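Local coordinates for glycerate 2-kinase (Pyrococcus horikoshii, PDB 1X3L), which catalyses the ATP-dependent phosphorylation of D-glycerate to 2-phosphoglycerate, with magnesium as its usual metal cofactor, at residues Y52-G57 and D123-L128; D72-V77 and L88-V93; L282-Y287 and P321-F326. One frame throughout, in Å; residues are numbered along the deposited sequence.

Contact 1. Residues Y52-G57 and D123-L128; sequences YVIALG and DIVFIL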
ATOM      1  N   TYR A  52      10.695  16.014  15.543  1.00 41.01           N
ATOM      2  CA  TYR A  52      11.335  16.010  14.236  1.00 40.54           C
ATOM      3  C   TYR A  52      10.542  15.121  13.283  1.00 39.93           C
ATOM      4  O   TYR A  52       9.783  14.252  13.716  1.00 38.55           O
ATOM      5  CB  TYR A  52      12.769  15.490  14.361  1.00 41.36           C
ATOM      6  CG  TYR A  52      13.707  16.444  15.070  1.00 45.65           C
ATOM      7  CD1 TYR A  52      14.250  17.542  14.402  1.00 46.44           C
ATOM      8  CD2 TYR A  52      14.030  16.266  16.418  1.00 45.47           C
ATOM      9  CE1 TYR A  52      15.093  18.442  15.055  1.00 48.53           C
ATOM     10  CE2 TYR A  52      14.872  17.162  17.083  1.00 47.11           C
ATOM     11  CZ  TYR A  52      15.399  18.249  16.395  1.00 47.41           C
ATOM     12  OH  TYR A  52      16.223  19.144  17.039  1.00 46.90           O
ATOM     13  N   VAL A  53      10.717  15.340  11.986  1.00 37.35           N
ATOM     14  CA  VAL A  53      10.007  14.544  10.995  1.00 35.77           C
ATOM     15  C   VAL A  53      10.911  14.056   9.876  1.00 35.01           C
ATOM     16  O   VAL A  53      11.652  14.831   9.279  1.00 35.63           O
ATOM     17  CB  VAL A  53       8.849  15.339  10.339  1.00 35.12           C
ATOM     18  CG1 VAL A  53       8.280  14.543   9.167  1.00 36.19           C
ATOM     19  CG2 VAL A  53       7.756  15.621  11.356  1.00 35.40           C
ATOM     20  N   ILE A  54      10.845  12.760   9.603  1.00 33.47           N
ATOM     21  CA  ILE A  54      11.603  12.157   8.520  1.00 32.03           C
ATOM     22  C   ILE A  54      10.582  11.377   7.695  1.00 33.28           C
ATOM     23  O   ILE A  54      10.086  10.335   8.133  1.00 32.34           O
ATOM     24  CB  ILE A  54      12.688  11.193   9.038  1.00 31.84           C
ATOM     25  CG1 ILE A  54      13.757  11.978   9.807  1.00 30.55           C
ATOM     26  CG2 ILE A  54      13.312  10.436   7.865  1.00 29.07           C
ATOM     27  CD1 ILE A  54      14.824  11.101  10.454  1.00 29.58           C
ATOM     28  N   ALA A  55      10.263  11.896   6.513  1.00 32.28           N
ATOM     29  CA  ALA A  55       9.286  11.269   5.633  1.00 32.72           C
ATOM     30  C   ALA A  55       9.917  10.763   4.343  1.00 32.59           C
ATOM     31  O   ALA A  55      10.775  11.423   3.756  1.00 32.43           O
ATOM     32  CB  ALA A  55       8.178  12.256   5.318  1.00 33.89           C
ATOM     33  N   LEU A  56       9.479   9.587   3.909  1.00 31.27           N
ATOM     34  CA  LEU A  56       9.986   8.968   2.693  1.00 31.55           C
ATOM     35  C   LEU A  56       8.886   8.181   1.987  1.00 33.77           C
ATOM     36  O   LEU A  56       8.197   7.356   2.597  1.00 32.33           O
ATOM     37  CB  LEU A  56      11.153   8.030   3.017  1.00 32.20           C
ATOM     38  CG  LEU A  56      10.897   7.062   4.176  1.00 32.71           C
ATOM     39  CD1 LEU A  56      11.305   5.646   3.781  1.00 29.60           C
ATOM     40  CD2 LEU A  56      11.664   7.536   5.405  1.00 32.90           C
ATOM     41  N   GLY A  57       8.737   8.433   0.690  1.00 33.41           N
ATOM     42  CA  GLY A  57       7.724   7.749  -0.082  1.00 33.35           C
ATOM     43  C   GLY A  57       6.956   8.743  -0.923  1.00 34.37           C
ATOM     44  O   GLY A  57       7.169   9.948  -0.822  1.00 33.61           O
ATOM     45  N   ASP A 123      13.799  13.689  22.655  1.00 41.82           N
ATOM     46  CA  ASP A 123      13.010  14.212  21.543  1.00 42.16           C
ATOM     47  C   ASP A 123      12.213  13.092  20.877  1.00 41.85           C
ATOM     48  O   ASP A 123      12.511  11.907  21.051  1.00 41.48           O
ATOM     49  CB  ASP A 123      13.906  14.861  20.485  1.00 43.29           C
ATOM     50  CG  ASP A 123      14.693  16.033  21.023  1.00 44.29           C
ATOM     51  OD1 ASP A 123      14.146  16.793  21.850  1.00 45.62           O
ATOM     52  OD2 ASP A 123      15.856  16.200  20.601  1.00 45.24           O
ATOM     53  N   ILE A 124      11.202  13.480  20.109  1.00 40.87           N
ATOM     54  CA  ILE A 124      10.366  12.527  19.393  1.00 40.07           C
ATOM     55  C   ILE A 124      10.650  12.670  17.901  1.00 39.62           C
ATOM     56  O   ILE A 124      10.741  13.787  17.384  1.00 39.88           O
ATOM     57  CB  ILE A 124       8.864  12.796  19.642  1.00 41.50           C
ATOM     58  CG1 ILE A 124       8.528  12.549  21.114  1.00 41.56           C
ATOM     59  CG2 ILE A 124       8.008  11.912  18.732  1.00 40.52           C
ATOM     60  CD1 ILE A 124       7.061  12.723  21.448  1.00 42.42           C
ATOM     61  N   VAL A 125      10.807  11.543  17.216  1.00 37.26           N
ATOM     62  CA  VAL A 125      11.074  11.559  15.782  1.00 35.94           C
ATOM     63  C   VAL A 125      10.032  10.751  15.018  1.00 35.63           C
ATOM     64  O   VAL A 125       9.953   9.531  15.163  1.00 35.48           O
ATOM     65  CB  VAL A 125      12.464  10.970  15.451  1.00 36.42           C
ATOM     66  CG1 VAL A 125      12.696  11.006  13.946  1.00 35.55           C
ATOM     67  CG2 VAL A 125      13.556  11.746  16.183  1.00 37.72           C
ATOM     68  N   PHE A 126       9.232  11.438  14.208  1.00 35.61           N
ATOM     69  CA  PHE A 126       8.213  10.782  13.394  1.00 34.63           C
ATOM     70  C   PHE A 126       8.865  10.259  12.119  1.00 35.34           C
ATOM     71  O   PHE A 126       9.578  10.993  11.434  1.00 36.06           O
ATOM     72  CB  PHE A 126       7.111  11.775  13.000  1.00 34.74           C
ATOM     73  CG  PHE A 126       6.030  11.932  14.026  1.00 33.29           C
ATOM     74  CD1 PHE A 126       4.988  11.014  14.100  1.00 35.30           C
ATOM     75  CD2 PHE A 126       6.050  12.998  14.916  1.00 32.65           C
ATOM     76  CE1 PHE A 126       3.979  11.155  15.047  1.00 35.11           C
ATOM     77  CE2 PHE A 126       5.046  13.150  15.869  1.00 33.71           C
ATOM     78  CZ  PHE A 126       4.010  12.229  15.935  1.00 35.80           C
ATOM     79  N   ILE A 127       8.634   8.989  11.810  1.00 33.82           N
ATOM     80  CA  ILE A 127       9.164   8.395  10.584  1.00 32.73           C
ATOM     81  C   ILE A 127       7.907   8.095   9.772  1.00 32.86           C
ATOM     82  O   ILE A 127       7.104   7.250  10.162  1.00 33.14           O
ATOM     83  CB  ILE A 127       9.920   7.078  10.862  1.00 32.06           C
ATOM     84  CG1 ILE A 127      11.034   7.317  11.884  1.00 32.37           C
ATOM     85  CG2 ILE A 127      10.511   6.537   9.565  1.00 29.97           C
ATOM     86  CD1 ILE A 127      12.142   8.239  11.392  1.00 32.32           C
ATOM     87  N   LEU A 128       7.726   8.805   8.661  1.00 32.28           N
ATOM     88  CA  LEU A 128       6.546   8.642   7.819  1.00 30.90           C
ATOM     89  C   LEU A 128       6.903   7.854   6.558  1.00 30.62           C
ATOM     90  O   LEU A 128       7.643   8.330   5.695  1.00 31.31           O
ATOM     91  CB  LEU A 128       5.976  10.028   7.478  1.00 28.56           C
ATOM     92  CG  LEU A 128       5.803  10.969   8.686  1.00 29.44           C
ATOM     93  CD1 LEU A 128       5.185  12.296   8.247  1.00 27.99           C
ATOM     94  CD2 LEU A 128       4.912  10.306   9.739  1.00 28.02           C
TER
HETATM   95  O   HOH W   1      16.502  18.636  19.747  1.00 50.48           O
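Strands 52-56 and 124-128 run parallel, their axes 4.6 Å apart at an angle of 17°, and five backbone hydrogen bonds join them in the alternating pattern of a parallel pair, from Tyr-52 N to Ile-124 O at one end to Leu-56 N to Leu-128 O at the other. Between these bonds the CA of Ile-127 lies 3.3 Å from Ile-54 O, a CA-H...O contact. On one face of the sheet Ile-54 and Ile-127 lie side by side and point the same way; a turn about the CB-CG1 bond of Ile-127 (chi2 -65°) brings its CD1 to 3.8 Å from Ile-54 CB, while Ile-54 CD1 reaches Val-125 CG1. Helix 103-118 covers this face through Ala-112 and Leu-116. The two strands are the central pair of a six-stranded parallel sheet of order 3-2-1-4-5-6, with helices on both faces, a Rossmann-like alpha/beta/alpha layout. Helix 60-70 packs on the other face, where Ala-55 CB approaches Leu-128 CB to 3.8 Å. There Leu-128 CD1 also meets Val-53 CG1 at 3.9 Å. Ala-55 and Leu-128 face each other as a bridge pair, the closest of the four, with CA atoms 4.4 Å apart. At the start of the pair the chemistry turns polar. Asp-123 OD2 sits at the edge of the Tyr-52 ring, 3.8 Å from CE2, with the carboxylate turned 67° from the ring plane. A water bridges Asp-123 OD2, to which it donates, and Tyr-52 OH. Asp-123 is held more directly by backbone N-H groups, Arg-120 N on OD2 and Lys-50 N on OD1.

Contact 2. Residues D72-V77 and L88-V93; sequences DVEDGV and LKRIKV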
ATOM      1  N   ASP A  72       4.133  21.300  16.427  1.00 49.01           N
ATOM      2  CA  ASP A  72       5.181  22.224  16.012  1.00 49.03           C
ATOM      3  C   ASP A  72       6.427  21.391  15.763  1.00 48.82           C
ATOM      4  O   ASP A  72       6.949  20.754  16.677  1.00 50.14           O
ATOM      5  CB  ASP A  72       5.452  23.261  17.103  1.00 50.88           C
ATOM      6  CG  ASP A  72       4.256  24.158  17.363  1.00 53.50           C
ATOM      7  OD1 ASP A  72       3.752  24.775  16.396  1.00 55.21           O
ATOM      8  OD2 ASP A  72       3.821  24.250  18.533  1.00 52.64           O
ATOM      9  N   VAL A  73       6.897  21.387  14.521  1.00 47.89           N
ATOM     10  CA  VAL A  73       8.070  20.602  14.162  1.00 47.23           C
ATOM     11  C   VAL A  73       9.351  21.427  14.126  1.00 47.45           C
ATOM     12  O   VAL A  73       9.460  22.401  13.383  1.00 46.31           O
ATOM     13  CB  VAL A  73       7.869  19.918  12.792  1.00 46.75           C
ATOM     14  CG1 VAL A  73       9.108  19.126  12.413  1.00 46.37           C
ATOM     15  CG2 VAL A  73       6.652  19.005  12.846  1.00 45.79           C
ATOM     16  N   GLU A  74      10.319  21.022  14.941  1.00 47.25           N
ATOM     17  CA  GLU A  74      11.600  21.708  15.015  1.00 48.14           C
ATOM     18  C   GLU A  74      12.272  21.705  13.652  1.00 47.71           C
ATOM     19  O   GLU A  74      12.775  22.731  13.196  1.00 48.38           O
ATOM     20  CB  GLU A  74      12.509  21.020  16.036  1.00 48.39           C
ATOM     21  CG  GLU A  74      13.909  21.610  16.125  1.00 50.75           C
ATOM     22  CD  GLU A  74      13.896  23.096  16.422  1.00 51.39           C
ATOM     23  OE1 GLU A  74      13.121  23.517  17.308  1.00 50.69           O
ATOM     24  OE2 GLU A  74      14.666  23.841  15.774  1.00 53.18           O
ATOM     25  N   ASP A  75      12.273  20.544  13.007  1.00 46.40           N
ATOM     26  CA  ASP A  75      12.884  20.399  11.695  1.00 46.77           C
ATOM     27  C   ASP A  75      12.664  18.986  11.166  1.00 46.28           C
ATOM     28  O   ASP A  75      12.201  18.103  11.895  1.00 47.10           O
ATOM     29  CB  ASP A  75      14.385  20.707  11.779  1.00 47.62           C
ATOM     30  CG  ASP A  75      15.048  20.762  10.413  1.00 49.81           C
ATOM     31  OD1 ASP A  75      14.474  21.377   9.490  1.00 49.62           O
ATOM     32  OD2 ASP A  75      16.153  20.199  10.263  1.00 52.43           O
ATOM     33  N   GLY A  76      12.987  18.779   9.895  1.00 43.88           N
ATOM     34  CA  GLY A  76      12.817  17.471   9.294  1.00 42.67           C
ATOM     35  C   GLY A  76      13.058  17.482   7.799  1.00 40.98           C
ATOM     36  O   GLY A  76      13.463  18.497   7.229  1.00 39.66           O
ATOM     37  N   VAL A  77      12.815  16.344   7.162  1.00 38.53           N
ATOM     38  CA  VAL A  77      12.993  16.225   5.722  1.00 38.06           C
ATOM     39  C   VAL A  77      11.949  15.275   5.139  1.00 38.03           C
ATOM     40  O   VAL A  77      11.553  14.300   5.779  1.00 36.94           O
ATOM     41  CB  VAL A  77      14.404  15.698   5.359  1.00 37.29           C
ATOM     42  CG1 VAL A  77      14.573  14.256   5.828  1.00 36.33           C
ATOM     43  CG2 VAL A  77      14.623  15.799   3.855  1.00 39.39           C
ATOM     44  N   LEU A  88       6.486  22.687   2.405  1.00 55.67           N
ATOM     45  CA  LEU A  88       6.125  22.516   3.810  1.00 53.82           C
ATOM     46  C   LEU A  88       6.604  23.708   4.639  1.00 53.22           C
ATOM     47  O   LEU A  88       7.477  24.463   4.213  1.00 51.99           O
ATOM     48  CB  LEU A  88       6.726  21.217   4.356  1.00 51.41           C
ATOM     49  CG  LEU A  88       6.152  19.927   3.756  1.00 52.06           C
ATOM     50  CD1 LEU A  88       6.952  18.726   4.233  1.00 50.11           C
ATOM     51  CD2 LEU A  88       4.686  19.788   4.154  1.00 49.65           C
ATOM     52  N   LYS A  89       6.034  23.865   5.828  1.00 52.77           N
ATOM     53  CA  LYS A  89       6.379  24.976   6.707  1.00 53.27           C
ATOM     54  C   LYS A  89       7.752  24.892   7.360  1.00 53.29           C
ATOM     55  O   LYS A  89       8.519  25.853   7.311  1.00 52.73           O
ATOM     56  CB  LYS A  89       5.299  25.137   7.778  1.00 53.98           C
ATOM     57  CG  LYS A  89       3.947  25.529   7.199  1.00 56.22           C
ATOM     58  CD  LYS A  89       2.838  25.483   8.235  1.00 58.11           C
ATOM     59  CE  LYS A  89       1.497  25.814   7.594  1.00 60.13           C
ATOM     60  NZ  LYS A  89       0.362  25.684   8.546  1.00 61.52           N
ATOM     61  N   ARG A  90       8.071  23.756   7.970  1.00 52.87           N
ATOM     62  CA  ARG A  90       9.366  23.612   8.625  1.00 52.37           C
ATOM     63  C   ARG A  90      10.113  22.348   8.220  1.00 51.28           C
ATOM     64  O   ARG A  90      11.123  21.994   8.826  1.00 50.65           O
ATOM     65  CB  ARG A  90       9.189  23.637  10.141  1.00 54.50           C
ATOM     66  CG  ARG A  90       8.484  24.879  10.652  1.00 56.98           C
ATOM     67  CD  ARG A  90       8.942  25.196  12.056  1.00 59.31           C
ATOM     68  NE  ARG A  90      10.388  25.387  12.087  1.00 62.90           N
ATOM     69  CZ  ARG A  90      11.093  25.623  13.189  1.00 64.51           C
ATOM     70  NH1 ARG A  90      10.482  25.697  14.364  1.00 64.85           N
ATOM     71  NH2 ARG A  90      12.410  25.782  13.114  1.00 64.57           N
ATOM     72  N   ILE A  91       9.616  21.676   7.190  1.00 49.91           N
ATOM     73  CA  ILE A  91      10.241  20.452   6.715  1.00 47.67           C
ATOM     74  C   ILE A  91      10.792  20.648   5.309  1.00 47.27           C
ATOM     75  O   ILE A  91      10.071  21.048   4.393  1.00 45.29           O
ATOM     76  CB  ILE A  91       9.230  19.287   6.721  1.00 46.24           C
ATOM     77  CG1 ILE A  91       8.702  19.082   8.141  1.00 44.93           C
ATOM     78  CG2 ILE A  91       9.887  18.016   6.205  1.00 44.12           C
ATOM     79  CD1 ILE A  91       7.570  18.092   8.244  1.00 44.85           C
ATOM     80  N   LYS A  92      12.082  20.369   5.151  1.00 46.71           N
ATOM     81  CA  LYS A  92      12.748  20.516   3.866  1.00 46.96           C
ATOM     82  C   LYS A  92      12.264  19.422   2.928  1.00 46.02           C
ATOM     83  O   LYS A  92      12.102  18.272   3.340  1.00 44.85           O
ATOM     84  CB  LYS A  92      14.263  20.414   4.053  1.00 48.08           C
ATOM     85  CG  LYS A  92      15.075  20.573   2.779  1.00 51.63           C
ATOM     86  CD  LYS A  92      16.556  20.320   3.051  1.00 54.18           C
ATOM     87  CE  LYS A  92      17.411  20.571   1.817  1.00 56.21           C
ATOM     88  NZ  LYS A  92      17.428  22.011   1.429  1.00 58.36           N
ATOM     89  N   VAL A  93      12.038  19.780   1.668  1.00 44.41           N
ATOM     90  CA  VAL A  93      11.569  18.814   0.685  1.00 43.62           C
ATOM     91  C   VAL A  93      12.608  18.480  -0.377  1.00 43.54           C
ATOM     92  O   VAL A  93      13.230  19.369  -0.962  1.00 44.36           O
ATOM     93  CB  VAL A  93      10.291  19.315  -0.024  1.00 43.58           C
ATOM     94  CG1 VAL A  93       9.894  18.339  -1.126  1.00 42.98           C
ATOM     95  CG2 VAL A  93       9.161  19.465   0.985  1.00 40.77           C
TER
HETATM   96  O   HOH W   2      12.967  24.150  10.722  1.00 56.26           O
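A strand pairing at the border of the parallel sheet, with an arginine laid over the backbone of Val-73 and Glu-74, joins Val-73 to Val-77 with Arg-90 to Lys-92. Strand 92-96 is the outermost of its sheet and strand 75-81 its neighbour, and within the two segments their pairing amounts to one bridge, Val-77 with Lys-92. The hydrogen bond from Lys-92 N to Gly-76 O is 3.1 Å long, the donor standing 44° out of the carbonyl plane. Beside it the CG2 of Ile-91 lies against the Gly-76/Val-77 peptide, 3.5 Å from Val-77 N. Ile-91 CG1 also meets Val-73 CG1, on the side covered by helix 60-70. Ahead of the strands Arg-90 bends at its third torsion (chi3 58°) and lays its guanidinium across the Val-73 and Glu-74 carbonyls. Glu-74 O lies 3.1 Å above the guanidinium plane, toward its rim, too poorly angled for a hydrogen bond from NH2. Farther out, Glu-74 OE2 and Arg-90 NH2 make a long salt bridge of 4.0 Å, their planes 72° apart; OE2 has its stronger partner in Arg-118 of helix 103-118. A water near Glu-74 O can donate to it, though it has more acceptors in reach than protons, and it accepts a weak bond from Arg-90 NE. Oxygens over one face and a distant carboxylate would probably favour the positive charge of Arg-90, while no direct hydrogen bond ties its guanidinium to residues 72-77.

Contact 3. Residues L282-Y287 and P321-F326; sequences LGFKAY and PVVLVF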
ATOM      1  N   LEU A 282     -25.528   2.850   8.297  1.00 30.86           N
ATOM      2  CA  LEU A 282     -26.631   2.961   7.351  1.00 30.02           C
ATOM      3  C   LEU A 282     -27.692   1.878   7.574  1.00 29.74           C
ATOM      4  O   LEU A 282     -28.659   1.788   6.823  1.00 28.93           O
ATOM      5  CB  LEU A 282     -26.094   2.908   5.917  1.00 29.23           C
ATOM      6  CG  LEU A 282     -25.132   4.057   5.586  1.00 30.20           C
ATOM      7  CD1 LEU A 282     -24.438   3.796   4.259  1.00 30.45           C
ATOM      8  CD2 LEU A 282     -25.907   5.374   5.547  1.00 30.01           C
ATOM      9  N   GLY A 283     -27.502   1.055   8.603  1.00 30.06           N
ATOM     10  CA  GLY A 283     -28.475   0.021   8.913  1.00 30.77           C
ATOM     11  C   GLY A 283     -28.216  -1.378   8.379  1.00 33.12           C
ATOM     12  O   GLY A 283     -29.092  -2.240   8.468  1.00 32.78           O
ATOM     13  N   PHE A 284     -27.029  -1.620   7.830  1.00 31.54           N
ATOM     14  CA  PHE A 284     -26.703  -2.939   7.296  1.00 31.30           C
ATOM     15  C   PHE A 284     -25.805  -3.700   8.258  1.00 32.00           C
ATOM     16  O   PHE A 284     -25.095  -3.107   9.069  1.00 30.98           O
ATOM     17  CB  PHE A 284     -25.921  -2.833   5.975  1.00 29.94           C
ATOM     18  CG  PHE A 284     -26.693  -2.235   4.828  1.00 31.81           C
ATOM     19  CD1 PHE A 284     -27.260  -3.052   3.854  1.00 32.07           C
ATOM     20  CD2 PHE A 284     -26.803  -0.854   4.689  1.00 31.65           C
ATOM     21  CE1 PHE A 284     -27.926  -2.503   2.751  1.00 33.64           C
ATOM     22  CE2 PHE A 284     -27.465  -0.292   3.594  1.00 32.21           C
ATOM     23  CZ  PHE A 284     -28.028  -1.120   2.622  1.00 32.72           C
ATOM     24  N   LYS A 285     -25.847  -5.024   8.168  1.00 32.13           N
ATOM     25  CA  LYS A 285     -24.932  -5.844   8.941  1.00 31.28           C
ATOM     26  C   LYS A 285     -23.791  -5.874   7.920  1.00 29.35           C
ATOM     27  O   LYS A 285     -24.046  -5.966   6.718  1.00 29.36           O
ATOM     28  CB  LYS A 285     -25.497  -7.247   9.161  1.00 33.95           C
ATOM     29  CG  LYS A 285     -26.532  -7.326  10.275  1.00 40.21           C
ATOM     30  CD  LYS A 285     -25.926  -6.920  11.617  1.00 43.57           C
ATOM     31  CE  LYS A 285     -26.956  -6.988  12.743  1.00 47.11           C
ATOM     32  NZ  LYS A 285     -27.494  -8.370  12.948  1.00 46.60           N
ATOM     33  N   ALA A 286     -22.550  -5.772   8.369  1.00 26.81           N
ATOM     34  CA  ALA A 286     -21.428  -5.762   7.437  1.00 27.94           C
ATOM     35  C   ALA A 286     -20.370  -6.771   7.841  1.00 28.94           C
ATOM     36  O   ALA A 286     -20.083  -6.931   9.026  1.00 29.86           O
ATOM     37  CB  ALA A 286     -20.813  -4.363   7.374  1.00 26.07           C
ATOM     38  N   TYR A 287     -19.775  -7.430   6.852  1.00 26.28           N
ATOM     39  CA  TYR A 287     -18.763  -8.434   7.129  1.00 26.67           C
ATOM     40  C   TYR A 287     -17.573  -8.319   6.198  1.00 27.43           C
ATOM     41  O   TYR A 287     -17.735  -8.183   4.983  1.00 25.23           O
ATOM     42  CB  TYR A 287     -19.368  -9.827   6.992  1.00 28.02           C
ATOM     43  CG  TYR A 287     -20.549 -10.055   7.899  1.00 31.98           C
ATOM     44  CD1 TYR A 287     -20.370 -10.418   9.235  1.00 31.66           C
ATOM     45  CD2 TYR A 287     -21.851  -9.878   7.428  1.00 29.98           C
ATOM     46  CE1 TYR A 287     -21.467 -10.599  10.084  1.00 33.49           C
ATOM     47  CE2 TYR A 287     -22.948 -10.056   8.262  1.00 31.78           C
ATOM     48  CZ  TYR A 287     -22.753 -10.417   9.585  1.00 32.98           C
ATOM     49  OH  TYR A 287     -23.848 -10.608  10.401  1.00 35.33           O
ATOM     50  N   PRO A 321     -30.726  -7.153   5.012  1.00 34.26           N
ATOM     51  CA  PRO A 321     -29.802  -6.334   4.219  1.00 32.98           C
ATOM     52  C   PRO A 321     -28.390  -6.528   4.734  1.00 32.06           C
ATOM     53  O   PRO A 321     -28.139  -6.426   5.936  1.00 32.52           O
ATOM     54  CB  PRO A 321     -30.313  -4.918   4.450  1.00 34.06           C
ATOM     55  CG  PRO A 321     -30.778  -4.974   5.876  1.00 36.17           C
ATOM     56  CD  PRO A 321     -31.509  -6.308   5.936  1.00 35.22           C
ATOM     57  N   VAL A 322     -27.459  -6.797   3.830  1.00 29.21           N
ATOM     58  CA  VAL A 322     -26.098  -7.039   4.262  1.00 27.00           C
ATOM     59  C   VAL A 322     -25.068  -6.493   3.289  1.00 26.57           C
ATOM     60  O   VAL A 322     -25.344  -6.323   2.101  1.00 27.49           O
ATOM     61  CB  VAL A 322     -25.890  -8.560   4.474  1.00 26.21           C
ATOM     62  CG1 VAL A 322     -26.127  -9.301   3.161  1.00 26.51           C
ATOM     63  CG2 VAL A 322     -24.504  -8.845   5.023  1.00 25.18           C
ATOM     64  N   VAL A 323     -23.893  -6.178   3.823  1.00 26.09           N
ATOM     65  CA  VAL A 323     -22.776  -5.681   3.032  1.00 26.98           C
ATOM     66  C   VAL A 323     -21.585  -6.601   3.280  1.00 27.47           C
ATOM     67  O   VAL A 323     -21.246  -6.891   4.434  1.00 25.73           O
ATOM     68  CB  VAL A 323     -22.369  -4.251   3.444  1.00 27.96           C
ATOM     69  CG1 VAL A 323     -21.068  -3.862   2.747  1.00 28.38           C
ATOM     70  CG2 VAL A 323     -23.470  -3.267   3.077  1.00 26.24           C
ATOM     71  N   LEU A 324     -20.967  -7.072   2.200  1.00 26.78           N
ATOM     72  CA  LEU A 324     -19.801  -7.943   2.305  1.00 25.76           C
ATOM     73  C   LEU A 324     -18.612  -7.226   1.687  1.00 26.26           C
ATOM     74  O   LEU A 324     -18.734  -6.594   0.639  1.00 22.62           O
ATOM     75  CB  LEU A 324     -20.037  -9.271   1.575  1.00 27.48           C
ATOM     76  CG  LEU A 324     -20.931 -10.334   2.222  1.00 28.22           C
ATOM     77  CD1 LEU A 324     -22.319  -9.792   2.458  1.00 33.74           C
ATOM     78  CD2 LEU A 324     -20.992 -11.543   1.316  1.00 30.56           C
ATOM     79  N   VAL A 325     -17.456  -7.325   2.336  1.00 26.03           N
ATOM     80  CA  VAL A 325     -16.260  -6.660   1.839  1.00 25.66           C
ATOM     81  C   VAL A 325     -15.135  -7.651   1.559  1.00 25.94           C
ATOM     82  O   VAL A 325     -14.782  -8.473   2.411  1.00 23.35           O
ATOM     83  CB  VAL A 325     -15.772  -5.592   2.851  1.00 27.55           C
ATOM     84  CG1 VAL A 325     -14.668  -4.740   2.233  1.00 25.72           C
ATOM     85  CG2 VAL A 325     -16.946  -4.711   3.283  1.00 27.39           C
ATOM     86  N   PHE A 326     -14.579  -7.566   0.354  1.00 25.63           N
ATOM     87  CA  PHE A 326     -13.485  -8.438  -0.066  1.00 25.46           C
ATOM     88  C   PHE A 326     -12.323  -7.551  -0.523  1.00 26.93           C
ATOM     89  O   PHE A 326     -12.434  -6.845  -1.524  1.00 28.16           O
ATOM     90  CB  PHE A 326     -13.910  -9.311  -1.255  1.00 24.04           C
ATOM     91  CG  PHE A 326     -15.129 -10.164  -1.005  1.00 22.87           C
ATOM     92  CD1 PHE A 326     -15.000 -11.505  -0.662  1.00 22.65           C
ATOM     93  CD2 PHE A 326     -16.407  -9.646  -1.195  1.00 24.91           C
ATOM     94  CE1 PHE A 326     -16.125 -12.324  -0.521  1.00 23.58           C
ATOM     95  CE2 PHE A 326     -17.541 -10.453  -1.057  1.00 25.74           C
ATOM     96  CZ  PHE A 326     -17.401 -11.792  -0.721  1.00 25.16           C
TER
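Phe-284 fills the tight side of this parallel pair: its CD1 is 3.6 Å from Pro-321 CB, and its CG is 3.8 Å from Val-323 CG2, the two side chains crossing at about a right angle. The edge of the ring, in plane, meets Val-322 N. The CB of Phe-284 already points to the other strand, and chi1 of -66° sets CG beside the backbone N, from where the ring extends to Ile-432 and Thr-434 on the strand beyond. On the same face Ala-286 and Val-323 pair, and Ala-286 packs against helix 268-281. Three short backbone bonds bind the strands, among them Val-325 N to Tyr-287 O at 2.8 Å. The start of the pair is looser: Lys-285 N reaches Pro-321 O by a weak bond of 3.5 Å, though a straight one, and Lys-285 and Pro-321 are exposed to solvent. On the face opposite Ala-286, the Tyr-287 ring presents the edge at CD2 to Val-322 CG2 at 3.7 Å and stacks with Phe-318. Gly-283, with positive phi, closes helix 268-281 by a Schellman motif and turns the chain into the edge strand 285-290, from which helix 297-314 leads to strand 322-328: a beta-alpha-beta crossover at the border of a mixed sheet.

Contacts 1 and 2 belong to one parallel sheet, with centres 10 Å apart, and contact 2 is nested in the chain loop closed by contact 1. Strands 51-56 and 75-81 are neighbours there, so Val-77 bonds through its backbone to Val-53 and Ala-55. Contact 1 is central and wholly buried, its grip made of regular backbone bonds and aliphatic packing, with a polar margin at one end. Contact 2, at the border, has one backbone bond, Ile-91 packing and an exposed arginine with long or weak polar partners. Contact 3 stands apart, about 37 Å from contact 1 between centres, in a mixed sheet; also at a border and only partly buried, it keeps regular pairing, with Phe-284 packed on one face and Tyr-287 on the other.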